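Local coordinates for protein Tv2483 (Treponema vincentii, PDB 6DET) that binds L-arginine with high selectivity as the lipoprotein solute-binding component that probably feeds an ABC transporter of this treponeme, at residues 64-67 against 68-71; 127-130 against 131-134; 235-238 against 239-243; 245-248 against 249-252. One frame throughout, in Å; residues are numbered along the deposited sequence.

Interaction 1 of 4, residues 64-67 against 68-71; sequences DIFT and ELCR
Four backbone hydrogen bonds tie residues 64-67 to 68-71, each reaching four residues back along helix 61-73: Glu-68 N to Asp-64 O, Leu-69 N to Ile-65 O at 2.9 Å, Cys-70 N to Phe-66 O and Arg-71 N to Thr-67 O. Among the apolar groups, Phe-66 and Leu-69 run side by side in the same direction, and CD1 of the ring meets Leu-69 CD2 at 4.1 Å. Cys-70 SG lies beside its own backbone N (chi1 -73°), which brings it to 3.4 Å from Phe-66 O.

Helix 61-73 is an amphipathic helix of the family 3 solute-binding fold: Phe-66 and Cys-70 rest on strands 37-42 and 76-81, the rings of Phe-66 and Phe-221 meet edge-to-face, and Ile-65 and Leu-69 touch helix 228-243.

Charged groups occupy another side. Arg-71 grips the Glu-68 carboxylate side-on, NE to OE1 at 2.9 Å and NH2 to OE2 at 2.9 Å, both oxygens being met on their syn side. A bend at chi3 of Arg-71 (71°) turns the guanidinium back for this two-pronged salt bridge. Glu-68 OE2 also pairs with Arg-72, and Asp-64 OD2 bridges to Lys-253.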
loop_
_atom_site.group_PDB
_atom_site.type_symbol
_atom_site.label_atom_id
_atom_site.label_comp_id
_atom_site.label_asym_id
_atom_site.label_seq_id
_atom_site.Cartn_x
_atom_site.Cartn_y
_atom_site.Cartn_z
ATOM N N ASP A 64 0.327 8.151 -10.821
ATOM C CA ASP A 64 0.710 8.187 -12.224
ATOM C C ASP A 64 0.070 7.024 -12.978
ATOM O O ASP A 64 -0.425 7.190 -14.100
ATOM C CB ASP A 64 2.232 8.137 -12.353
ATOM C CG ASP A 64 2.894 9.485 -12.090
ATOM O OD1 ASP A 64 2.193 10.504 -12.016
ATOM O OD2 ASP A 64 4.128 9.507 -11.982
ATOM N N ILE A 65 0.032 5.845 -12.348
ATOM C CA ILE A 65 -0.585 4.675 -12.981
ATOM C C ILE A 65 -2.057 4.952 -13.286
ATOM O O ILE A 65 -2.529 4.760 -14.418
ATOM C CB ILE A 65 -0.417 3.421 -12.097
ATOM C CG1 ILE A 65 1.054 2.980 -12.024
ATOM C CG2 ILE A 65 -1.251 2.262 -12.647
ATOM C CD1 ILE A 65 1.366 1.905 -10.993
ATOM N N PHE A 66 -2.823 5.370 -12.275
ATOM C CA PHE A 66 -4.258 5.498 -12.488
ATOM C C PHE A 66 -4.597 6.701 -13.345
ATOM O O PHE A 66 -5.592 6.671 -14.078
ATOM C CB PHE A 66 -4.995 5.563 -11.143
ATOM C CG PHE A 66 -5.427 4.214 -10.649
ATOM C CD1 PHE A 66 -6.535 3.595 -11.190
ATOM C CD2 PHE A 66 -4.697 3.535 -9.687
ATOM C CE1 PHE A 66 -6.932 2.334 -10.772
ATOM C CE2 PHE A 66 -5.106 2.287 -9.259
ATOM C CZ PHE A 66 -6.205 1.683 -9.793
ATOM N N THR A 67 -3.784 7.763 -13.306
ATOM C CA THR A 67 -4.059 8.907 -14.170
ATOM C C THR A 67 -3.955 8.511 -15.642
ATOM O O THR A 67 -4.805 8.885 -16.462
ATOM C CB THR A 67 -3.093 10.054 -13.852
ATOM O OG1 THR A 67 -3.292 10.502 -12.501
ATOM C CG2 THR A 67 -3.314 11.227 -14.793
ATOM N N GLU A 68 -2.913 7.747 -15.995
ATOM C CA GLU A 68 -2.695 7.358 -17.384
ATOM C C GLU A 68 -3.673 6.266 -17.800
ATOM O O GLU A 68 -4.194 6.284 -18.921
ATOM C CB GLU A 68 -1.243 6.898 -17.575
ATOM C CG GLU A 68 -0.948 6.299 -18.948
ATOM C CD GLU A 68 -1.186 7.266 -20.090
ATOM O OE1 GLU A 68 -1.451 8.468 -19.846
ATOM O OE2 GLU A 68 -1.113 6.814 -21.265
ATOM N N LEU A 69 -3.941 5.317 -16.904
ATOM C CA LEU A 69 -4.923 4.284 -17.185
ATOM C C LEU A 69 -6.282 4.896 -17.512
ATOM O O LEU A 69 -6.915 4.530 -18.507
ATOM C CB LEU A 69 -5.029 3.351 -15.996
ATOM C CG LEU A 69 -6.102 2.291 -16.158
ATOM C CD1 LEU A 69 -5.516 0.905 -16.006
ATOM C CD2 LEU A 69 -7.148 2.558 -15.117
ATOM N N CYS A 70 -6.749 5.833 -16.676
ATOM C CA CYS A 70 -8.044 6.457 -16.933
ATOM C C CYS A 70 -8.003 7.290 -18.206
ATOM O O CYS A 70 -8.982 7.329 -18.967
ATOM C CB CYS A 70 -8.454 7.307 -15.713
ATOM S SG CYS A 70 -8.961 6.365 -14.303
ATOM N N ARG A 71 -6.862 7.927 -18.495
ATOM C CA ARG A 71 -6.771 8.659 -19.747
ATOM C C ARG A 71 -7.005 7.723 -20.922
ATOM O O ARG A 71 -7.771 8.037 -21.833
ATOM C CB ARG A 71 -5.417 9.346 -19.899
ATOM C CG ARG A 71 -5.364 10.217 -21.162
ATOM C CD ARG A 71 -3.964 10.704 -21.442
ATOM N NE ARG A 71 -3.117 9.610 -21.903
ATOM C CZ ARG A 71 -3.096 9.165 -23.158
ATOM N NH1 ARG A 71 -3.863 9.730 -24.071
ATOM N NH2 ARG A 71 -2.311 8.153 -23.500
#

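Interaction 2 of 4, residues 127-130 against 131-134; sequences VTLA and GRGY
Thr-128 packs against Tyr-134 where the chain turns back after strand 120-129. Its CB comes within 3.7 Å of Tyr-134 CD2, its CG2 lies 3.8 Å from Tyr-134 CG, and its OG1 sits 3.5 Å from Tyr-134 CB; the two side chains run at a slant to each other.

Leu-129 comes next and carries the contact with Arg-132. The two side chains lie alongside each other and point the same way, and Leu-129 CD1 covers one face of the guanidinium, 3.7 Å from Arg-132 NH2 and displaced toward the rim. The bend at chi2 of Arg-132 (-65°) helps bring the group over the methyl. Nearer the backbone, Leu-129 CB and Arg-132 CG approach to 3.8 Å.

The same leucine opens a type I beta turn, with Ala-130 and Gly-131 at its corners, that leads the chain off this strand of the mixed sheet: Arg-132 N makes a weak hydrogen bond to Leu-129 O, 3.3 Å long and bent to 135°. That carbonyl oxygen also lies at the edge of the Tyr-134 ring, near its plane.

Ala-130 follows at the surface, its backbone bonded to Gln-206 beside strand 207-209. Beyond the turn, Tyr-134 also touches Gln-139, Asp-188 and Ile-210.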
loop_
_atom_site.group_PDB
_atom_site.type_symbol
_atom_site.label_atom_id
_atom_site.label_comp_id
_atom_site.label_asym_id
_atom_site.label_seq_id
_atom_site.Cartn_x
_atom_site.Cartn_y
_atom_site.Cartn_z
ATOM N N VAL A 127 11.447 -1.218 12.247
ATOM C CA VAL A 127 12.372 -0.098 12.349
ATOM C C VAL A 127 12.491 0.289 13.815
ATOM O O VAL A 127 11.488 0.329 14.539
ATOM C CB VAL A 127 11.918 1.103 11.487
ATOM C CG1 VAL A 127 12.845 2.307 11.670
ATOM C CG2 VAL A 127 11.858 0.699 9.989
ATOM N N THR A 128 13.728 0.539 14.255
ATOM C CA THR A 128 14.017 0.980 15.612
ATOM C C THR A 128 14.884 2.228 15.541
ATOM O O THR A 128 15.285 2.659 14.454
ATOM C CB THR A 128 14.736 -0.105 16.433
ATOM O OG1 THR A 128 16.005 -0.414 15.834
ATOM C CG2 THR A 128 13.914 -1.359 16.499
ATOM N N LEU A 129 15.181 2.800 16.713
ATOM C CA LEU A 129 16.214 3.823 16.810
ATOM C C LEU A 129 17.591 3.171 16.736
ATOM O O LEU A 129 17.845 2.157 17.390
ATOM C CB LEU A 129 16.061 4.605 18.109
ATOM C CG LEU A 129 14.720 5.315 18.290
ATOM C CD1 LEU A 129 14.581 5.820 19.698
ATOM C CD2 LEU A 129 14.591 6.456 17.305
ATOM N N ALA A 130 18.483 3.766 15.938
ATOM C CA ALA A 130 19.719 3.088 15.560
ATOM C C ALA A 130 20.680 3.001 16.725
ATOM O O ALA A 130 21.543 2.114 16.762
ATOM C CB ALA A 130 20.387 3.813 14.392
ATOM N N GLY A 131 20.541 3.896 17.683
ATOM C CA GLY A 131 21.520 3.980 18.750
ATOM C C GLY A 131 21.138 3.105 19.918
ATOM O O GLY A 131 21.598 3.313 21.045
ATOM N N ARG A 132 20.295 2.109 19.656
ATOM C CA ARG A 132 19.774 1.263 20.709
ATOM C C ARG A 132 20.265 -0.171 20.638
ATOM O O ARG A 132 19.988 -0.941 21.564
ATOM C CB ARG A 132 18.242 1.281 20.683
ATOM C CG ARG A 132 17.669 2.655 20.968
ATOM C CD ARG A 132 17.975 3.118 22.378
ATOM N NE ARG A 132 17.132 4.243 22.771
ATOM C CZ ARG A 132 17.300 5.490 22.344
ATOM N NH1 ARG A 132 18.278 5.782 21.496
ATOM N NH2 ARG A 132 16.484 6.445 22.763
ATOM N N GLY A 133 20.982 -0.549 19.583
ATOM C CA GLY A 133 21.560 -1.873 19.507
ATOM C C GLY A 133 20.602 -2.975 19.120
ATOM O O GLY A 133 20.934 -4.150 19.287
ATOM N N TYR A 134 19.418 -2.646 18.620
ATOM C CA TYR A 134 18.514 -3.677 18.144
ATOM C C TYR A 134 19.081 -4.315 16.886
ATOM O O TYR A 134 19.371 -3.620 15.907
ATOM C CB TYR A 134 17.140 -3.079 17.852
ATOM C CG TYR A 134 16.364 -2.708 19.093
ATOM C CD1 TYR A 134 15.714 -3.682 19.835
ATOM C CD2 TYR A 134 16.265 -1.391 19.512
ATOM C CE1 TYR A 134 14.999 -3.360 20.969
ATOM C CE2 TYR A 134 15.548 -1.059 20.645
ATOM C CZ TYR A 134 14.920 -2.050 21.371
ATOM O OH TYR A 134 14.202 -1.740 22.505
#

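Interaction 3 of 4, residues 235-238 against 239-243; sequences ESVL and AEMNE
Ala-239 N donates to Glu-235 O at 3.0 Å, the first of four backbone hydrogen bonds that wind residues 235-238 into 239-243. Glu-240 N to Ser-236 O is longer, 3.3 Å, whereas Met-241 N reaches Val-237 O at 2.9 Å. Asn-242 N to Leu-238 O is equally short but more bent, with an N-H...O angle of 133°; the same N-H also makes a weak bond to Ala-239 O, so its hydrogen is shared between two carbonyls near the end of the helix.

The polar side-chain ends turn to partners elsewhere in the chain. Glu-240, extended beyond CG, forms a salt bridge through OE1 with Arg-72, Asn-242 OD1 is bonded to Ser-260 OG, and Glu-235 OE2 accepts from the backbone N of Thr-117.

Between the side chains, the contact rests on Val-237 and Met-241, one helical turn apart. Val-237 CG1 touches Met-241 SD at 3.8 Å, the two chains passing at an angle. Met-241 CG stands beside its own backbone N (chi1 -71°), which puts CG 3.3 Å from Val-237 O. The chain then bends at chi3, 60°, and CE leaves toward Ile-65 and Glu-68 of helix 61-73. Leu-238, on a neighbouring side, meets Ile-65 and Ile-247.

Val-237, Leu-238 and Met-241 thus form the apolar stripe of an amphipathic alpha-helix, which packs on helices 61-73 and 246-255 in this family 3 solute-binding fold, with Ser-236 and Ala-239 at the surface.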
loop_
_atom_site.group_PDB
_atom_site.type_symbol
_atom_site.label_atom_id
_atom_site.label_comp_id
_atom_site.label_asym_id
_atom_site.label_seq_id
_atom_site.Cartn_x
_atom_site.Cartn_y
_atom_site.Cartn_z
ATOM N N GLU A 235 -7.319 -4.373 -15.899
ATOM C CA GLU A 235 -6.152 -5.230 -16.079
ATOM C C GLU A 235 -5.676 -5.210 -17.527
ATOM O O GLU A 235 -4.468 -5.254 -17.789
ATOM C CB GLU A 235 -6.478 -6.648 -15.623
ATOM C CG GLU A 235 -6.556 -6.770 -14.109
ATOM C CD GLU A 235 -6.858 -8.169 -13.642
ATOM O OE1 GLU A 235 -7.569 -8.910 -14.368
ATOM O OE2 GLU A 235 -6.373 -8.527 -12.552
ATOM N N SER A 236 -6.602 -5.116 -18.487
ATOM C CA SER A 236 -6.181 -5.073 -19.879
ATOM C C SER A 236 -5.318 -3.847 -20.166
ATOM O O SER A 236 -4.320 -3.931 -20.891
ATOM C CB SER A 236 -7.403 -5.075 -20.793
ATOM O OG SER A 236 -6.978 -5.103 -22.137
ATOM N N VAL A 237 -5.705 -2.695 -19.625
ATOM C CA VAL A 237 -4.946 -1.468 -19.848
ATOM C C VAL A 237 -3.632 -1.488 -19.074
ATOM O O VAL A 237 -2.596 -1.020 -19.572
ATOM C CB VAL A 237 -5.800 -0.253 -19.471
ATOM C CG1 VAL A 237 -5.005 1.013 -19.710
ATOM C CG2 VAL A 237 -7.089 -0.261 -20.300
ATOM N N LEU A 238 -3.655 -1.973 -17.831
ATOM C CA LEU A 238 -2.410 -2.099 -17.072
ATOM C C LEU A 238 -1.389 -2.938 -17.830
ATOM O O LEU A 238 -0.192 -2.635 -17.818
ATOM C CB LEU A 238 -2.674 -2.728 -15.707
ATOM C CG LEU A 238 -3.386 -1.846 -14.665
ATOM C CD1 LEU A 238 -3.638 -2.617 -13.361
ATOM C CD2 LEU A 238 -2.576 -0.560 -14.405
ATOM N N ALA A 239 -1.838 -4.025 -18.455
ATOM C CA ALA A 239 -0.912 -4.873 -19.208
ATOM C C ALA A 239 -0.291 -4.102 -20.362
ATOM O O ALA A 239 0.926 -4.172 -20.584
ATOM C CB ALA A 239 -1.628 -6.123 -19.705
ATOM N N GLU A 240 -1.109 -3.354 -21.101
ATOM C CA GLU A 240 -0.610 -2.527 -22.191
ATOM C C GLU A 240 0.409 -1.524 -21.669
ATOM O O GLU A 240 1.463 -1.313 -22.281
ATOM C CB GLU A 240 -1.788 -1.811 -22.866
ATOM C CG GLU A 240 -1.436 -0.875 -24.028
ATOM C CD GLU A 240 -2.660 -0.132 -24.593
ATOM O OE1 GLU A 240 -3.080 0.885 -24.001
ATOM O OE2 GLU A 240 -3.212 -0.573 -25.626
ATOM N N MET A 241 0.095 -0.889 -20.535
ATOM C CA MET A 241 0.960 0.144 -19.978
ATOM C C MET A 241 2.256 -0.440 -19.433
ATOM O O MET A 241 3.254 0.285 -19.313
ATOM C CB MET A 241 0.230 0.903 -18.854
ATOM C CG MET A 241 -0.876 1.788 -19.338
ATOM S SD MET A 241 -1.944 2.391 -18.001
ATOM C CE MET A 241 -0.760 3.265 -17.012
ATOM N N ASN A 242 2.259 -1.725 -19.078
ATOM C CA ASN A 242 3.486 -2.347 -18.588
ATOM C C ASN A 242 4.355 -2.798 -19.744
ATOM O O ASN A 242 5.571 -2.584 -19.731
ATOM C CB ASN A 242 3.162 -3.527 -17.678
ATOM C CG ASN A 242 4.327 -3.896 -16.789
ATOM O OD1 ASN A 242 4.772 -3.083 -15.985
ATOM N ND2 ASN A 242 4.848 -5.111 -16.946
ATOM N N GLU A 243 3.737 -3.421 -20.756
ATOM C CA GLU A 243 4.495 -3.911 -21.906
ATOM C C GLU A 243 5.107 -2.767 -22.690
ATOM O O GLU A 243 6.212 -2.907 -23.223
ATOM C CB GLU A 243 3.598 -4.738 -22.822
ATOM C CG GLU A 243 4.217 -5.069 -24.193
ATOM C CD GLU A 243 5.504 -5.824 -24.077
ATOM O OE1 GLU A 243 5.669 -6.501 -23.055
ATOM O OE2 GLU A 243 6.332 -5.769 -25.025
#

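Interaction 4 of 4, residues 245-248 against 249-252; sequences ETIP and NFSR
Four main-chain bonds, from Asn-249 N, Phe-250 N, Ser-251 N and Arg-252 N to the carbonyl oxygens of Glu-245, Thr-246, Ile-247 and Pro-248 in that order, build the first turns of helix 246-255, with Glu-245 at the N-cap position. Pro-248 has no N-H, but first-turn N-H groups have no carbonyl four residues back within the helix, and no helical bond is lost there.

Arg-252 reaches back to Glu-245. NH1 donates to Glu-245 OE1 at 3.0 Å, nearly straight at 173°, in a salt bridge that uses one nitrogen only. The oxygen lies at the edge of the guanidinium, in its plane, and the carboxylate is turned 36° from that plane. The same NH1 also donates to Asn-249 OD1, at 2.9 Å and 139°, from above the amide carbonyl plane. Arg-252 runs straight from CG to NE, passing Pro-248 so that NH1 comes 3.7 Å from Pro-248 CB. Glu-245 is poorly ordered, so the bridge is probably mobile.

On another side, Thr-246 lies alongside Phe-250, its CG2 3.7 Å from both CE2 and CZ of the ring. Thr-246 O sits over one face of the ring, 3.4 Å from CG, displaced toward the rim. Thr-246 OG1 is bonded to Asp-244 OD1.

Ile-247 packs on Leu-238 and Met-241 of helix 228-243, and Pro-248 rests on Asn-242 of that helix. Phe-250 and Ser-251 meet Tyr-61 on helix 61-73, while Ser-251 OG is held by the backbone of the segment following helix 246-255, at Ser-257 and Leu-259.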
loop_
_atom_site.group_PDB
_atom_site.type_symbol
_atom_site.label_atom_id
_atom_site.label_comp_id
_atom_site.label_asym_id
_atom_site.label_seq_id
_atom_site.Cartn_x
_atom_site.Cartn_y
_atom_site.Cartn_z
ATOM N N GLU A 245 6.190 0.001 -21.574
ATOM C CA GLU A 245 7.235 0.601 -20.734
ATOM C C GLU A 245 6.753 1.849 -20.010
ATOM O O GLU A 245 7.568 2.490 -19.308
ATOM C CB GLU A 245 8.512 0.945 -21.515
ATOM C CG GLU A 245 9.373 -0.283 -21.804
ATOM C CD GLU A 245 9.987 -0.871 -20.537
ATOM O OE1 GLU A 245 10.630 -0.110 -19.785
ATOM O OE2 GLU A 245 9.816 -2.086 -20.286
ATOM N N THR A 246 5.475 2.213 -20.120
ATOM C CA THR A 246 4.979 3.379 -19.384
ATOM C C THR A 246 5.112 3.167 -17.882
ATOM O O THR A 246 5.611 4.040 -17.156
ATOM C CB THR A 246 3.522 3.665 -19.753
ATOM O OG1 THR A 246 3.424 3.912 -21.158
ATOM C CG2 THR A 246 3.007 4.894 -19.016
ATOM N N ILE A 247 4.693 2.004 -17.393
ATOM C CA ILE A 247 4.708 1.778 -15.951
ATOM C C ILE A 247 6.147 1.545 -15.491
ATOM O O ILE A 247 6.567 2.141 -14.483
ATOM C CB ILE A 247 3.764 0.631 -15.555
ATOM C CG1 ILE A 247 2.323 1.124 -15.670
ATOM C CG2 ILE A 247 4.034 0.201 -14.110
ATOM C CD1 ILE A 247 1.226 0.084 -15.416
ATOM N N PRO A 248 6.945 0.725 -16.189
ATOM C CA PRO A 248 8.370 0.626 -15.829
ATOM C C PRO A 248 9.050 1.974 -15.721
ATOM O O PRO A 248 9.887 2.186 -14.837
ATOM C CB PRO A 248 8.944 -0.218 -16.974
ATOM C CG PRO A 248 7.803 -1.164 -17.312
ATOM C CD PRO A 248 6.578 -0.282 -17.209
ATOM N N ASN A 249 8.716 2.898 -16.610
ATOM C CA ASN A 249 9.326 4.211 -16.553
ATOM C C ASN A 249 8.767 5.046 -15.409
ATOM O O ASN A 249 9.516 5.818 -14.806
ATOM C CB ASN A 249 9.171 4.918 -17.894
ATOM C CG ASN A 249 10.184 4.425 -18.909
ATOM O OD1 ASN A 249 11.199 3.827 -18.540
ATOM N ND2 ASN A 249 9.911 4.652 -20.183
ATOM N N PHE A 250 7.484 4.890 -15.067
ATOM C CA PHE A 250 6.992 5.476 -13.817
ATOM C C PHE A 250 7.781 4.929 -12.634
ATOM O O PHE A 250 8.094 5.656 -11.689
ATOM C CB PHE A 250 5.502 5.174 -13.582
ATOM C CG PHE A 250 4.509 5.905 -14.503
ATOM C CD1 PHE A 250 4.780 7.149 -15.062
ATOM C CD2 PHE A 250 3.264 5.326 -14.755
ATOM C CE1 PHE A 250 3.834 7.792 -15.871
ATOM C CE2 PHE A 250 2.341 5.958 -15.561
ATOM C CZ PHE A 250 2.628 7.188 -16.118
ATOM N N SER A 251 8.048 3.623 -12.634
ATOM C CA SER A 251 8.803 3.035 -11.533
ATOM C C SER A 251 10.211 3.619 -11.450
ATOM O O SER A 251 10.721 3.894 -10.353
ATOM C CB SER A 251 8.861 1.519 -11.710
ATOM O OG SER A 251 9.610 0.910 -10.670
ATOM N N ARG A 252 10.866 3.795 -12.601
ATOM C CA ARG A 252 12.212 4.367 -12.606
ATOM C C ARG A 252 12.178 5.797 -12.080
ATOM O O ARG A 252 13.055 6.208 -11.318
ATOM C CB ARG A 252 12.805 4.308 -14.021
ATOM C CG ARG A 252 12.992 2.878 -14.546
ATOM C CD ARG A 252 13.748 2.815 -15.873
ATOM N NE ARG A 252 14.012 1.432 -16.238
ATOM C CZ ARG A 252 13.291 0.723 -17.107
ATOM N NH1 ARG A 252 12.253 1.272 -17.731
ATOM N NH2 ARG A 252 13.607 -0.543 -17.365
#

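Interactions 1, 3 and 4 form one cluster of three helices, 61-73, 228-243 and 246-255, with centres 11 to 12 Å apart. Met-241 of interaction 3 packs over Ile-65, Glu-68 and Leu-69 of interaction 1, and Phe-250 of interaction 4 lies against Asp-64 and Glu-68. A probable hydrogen bond from Ile-247 N to Met-241 O joins the two successive C-terminal helices. Interaction 2 stands apart, its centre 35 to 42 Å from the others, at the far end of strand 120-129. Along the chain the order is 1, 2, 3, 4: the chain leaves the cluster and returns, as expected for a two-lobed solute-binding protein that holds arginine between its lobes.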